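PDB 6YGA: N-alpha-acetyltransferase 35, NatC auxiliary subunit from Saccharomyces cerevisiae, which serves as the auxiliary subunit of the NatC N-terminal acetyltransferase, which acetylates the N-terminal methionine of the L-A virus Gag protein. Local coordinates for residues 328-332 and 333-337. Numbering follows the deposited sequence.
Sequences FFNKL and EQRHV. With EDO (1,2-ethanediol), chain C.
In the loop that links helix 319-328 to helix 337-347, Arg335 folds back on Phe329 and Asn330 and closes the turn with two hydrogen bonds. Its NE gives a nearly linear bond to Phe329 O (2.7 Å, N-H...O angle 178°), and the carbonyl oxygen lies at the edge of the guanidinium, within 1° of its plane. A bend about the CB-CG bond of Arg335 (chi2 -71°) brings its guanidinium to that oxygen. The backbone N of Arg335 donates to Asn330 OD1 at 2.8 Å, close to the line of the amide C=O; CG of Asn330, anti to its own backbone N, carries the amide across the loop. OD1 also rests 3.2 Å from Arg335 CG, while Asn330 CB sits over the centre of the Phe329 ring. This interhelical connection falls within the NAA35-like, TPR-repeat family region. Arg335 NH1 forms a salt bridge with Asp306 of helix 298-311, and Asn330 ND2 donates to Cys402 O. His336 then serves as N-cap of helix 337-347, its ND1 accepting from Ile338 N. Nearer the start of the loop, Lys331 NZ hydrogen-bonds to Lys327 O and to O1 of 1,2-ethanediol (3.0 Å from NZ to O1), a probable crystallisation additive whose C1 lies over one face of Phe328.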
# COMPACT_ATOMS: atom_id res chain seq x y z
N PHE B 328 -16.73 6.22 6.20
CA PHE B 328 -17.27 4.87 6.25
C PHE B 328 -17.23 4.11 4.93
O PHE B 328 -17.28 2.87 4.97
CB PHE B 328 -18.73 4.90 6.73
CG PHE B 328 -18.88 5.14 8.21
CD1 PHE B 328 -18.78 4.09 9.11
CD2 PHE B 328 -19.13 6.41 8.70
CE1 PHE B 328 -18.92 4.30 10.47
CE2 PHE B 328 -19.27 6.63 10.06
CZ PHE B 328 -19.16 5.58 10.95
N PHE B 329 -17.14 4.78 3.78
CA PHE B 329 -17.28 4.06 2.52
C PHE B 329 -16.13 3.09 2.28
O PHE B 329 -16.31 2.07 1.59
CB PHE B 329 -17.40 5.03 1.34
CG PHE B 329 -16.10 5.34 0.65
CD1 PHE B 329 -15.21 6.24 1.20
CD2 PHE B 329 -15.77 4.73 -0.55
CE1 PHE B 329 -14.01 6.53 0.57
CE2 PHE B 329 -14.57 5.01 -1.19
CZ PHE B 329 -13.69 5.91 -0.62
N ASN B 330 -14.96 3.37 2.85
CA ASN B 330 -13.76 2.57 2.63
C ASN B 330 -13.17 2.08 3.95
O ASN B 330 -11.97 1.79 4.02
CB ASN B 330 -12.73 3.40 1.85
CG ASN B 330 -11.63 2.55 1.24
OD1 ASN B 330 -11.86 1.41 0.85
ND2 ASN B 330 -10.43 3.11 1.15
N LYS B 331 -14.00 1.96 4.98
CA LYS B 331 -13.51 1.74 6.34
C LYS B 331 -13.63 0.30 6.80
O LYS B 331 -12.72 -0.21 7.46
CB LYS B 331 -14.28 2.64 7.32
CG LYS B 331 -13.74 2.65 8.73
CD LYS B 331 -12.26 3.03 8.77
CE LYS B 331 -11.99 4.41 8.17
NZ LYS B 331 -12.66 5.51 8.92
N LEU B 332 -14.74 -0.37 6.49
CA LEU B 332 -14.94 -1.73 6.97
C LEU B 332 -14.06 -2.72 6.22
O LEU B 332 -13.52 -3.66 6.83
CB LEU B 332 -16.42 -2.10 6.85
CG LEU B 332 -17.30 -1.23 7.75
CD1 LEU B 332 -18.75 -1.54 7.50
CD2 LEU B 332 -16.94 -1.45 9.21
N GLU B 333 -13.90 -2.54 4.92
CA GLU B 333 -12.95 -3.32 4.14
C GLU B 333 -12.49 -2.49 2.96
O GLU B 333 -13.16 -1.55 2.53
CB GLU B 333 -13.55 -4.66 3.67
CG GLU B 333 -14.69 -4.52 2.68
CD GLU B 333 -15.25 -5.87 2.26
OE1 GLU B 333 -14.92 -6.89 2.90
OE2 GLU B 333 -16.04 -5.91 1.29
N GLN B 334 -11.31 -2.84 2.44
CA GLN B 334 -10.70 -2.07 1.37
C GLN B 334 -11.50 -2.21 0.08
O GLN B 334 -11.73 -3.33 -0.40
CB GLN B 334 -9.25 -2.51 1.16
CG GLN B 334 -8.49 -1.71 0.12
CD GLN B 334 -7.00 -1.96 0.17
OE1 GLN B 334 -6.40 -2.01 1.24
NE2 GLN B 334 -6.39 -2.13 -1.00
N ARG B 335 -11.91 -1.08 -0.49
CA ARG B 335 -12.70 -1.09 -1.72
C ARG B 335 -11.82 -1.42 -2.92
O ARG B 335 -10.59 -1.31 -2.89
CB ARG B 335 -13.37 0.27 -1.93
CG ARG B 335 -14.45 0.61 -0.92
CD ARG B 335 -15.70 -0.25 -1.12
NE ARG B 335 -16.77 0.13 -0.20
CZ ARG B 335 -17.98 -0.41 -0.21
NH1 ARG B 335 -18.28 -1.37 -1.08
NH2 ARG B 335 -18.90 -0.01 0.67
N HIS B 336 -12.48 -1.83 -4.01
CA HIS B 336 -11.80 -2.10 -5.26
C HIS B 336 -11.01 -0.87 -5.70
O HIS B 336 -11.43 0.27 -5.48
CB HIS B 336 -12.81 -2.51 -6.32
CG HIS B 336 -12.21 -3.14 -7.54
ND1 HIS B 336 -11.63 -2.40 -8.55
CD2 HIS B 336 -12.09 -4.44 -7.91
CE1 HIS B 336 -11.19 -3.21 -9.49
NE2 HIS B 336 -11.45 -4.45 -9.13
N VAL B 337 -9.85 -1.10 -6.32
CA VAL B 337 -8.95 0.00 -6.64
C VAL B 337 -9.59 0.95 -7.65
O VAL B 337 -9.39 2.17 -7.58
CB VAL B 337 -7.59 -0.54 -7.14
CG1 VAL B 337 -7.77 -1.41 -8.39
CG2 VAL B 337 -6.61 0.59 -7.40
C1 EDO C . -15.62 6.01 11.68
O1 EDO C . -14.30 5.49 11.48
C2 EDO C . -15.73 6.58 13.09
O2 EDO C . -17.01 7.19 13.27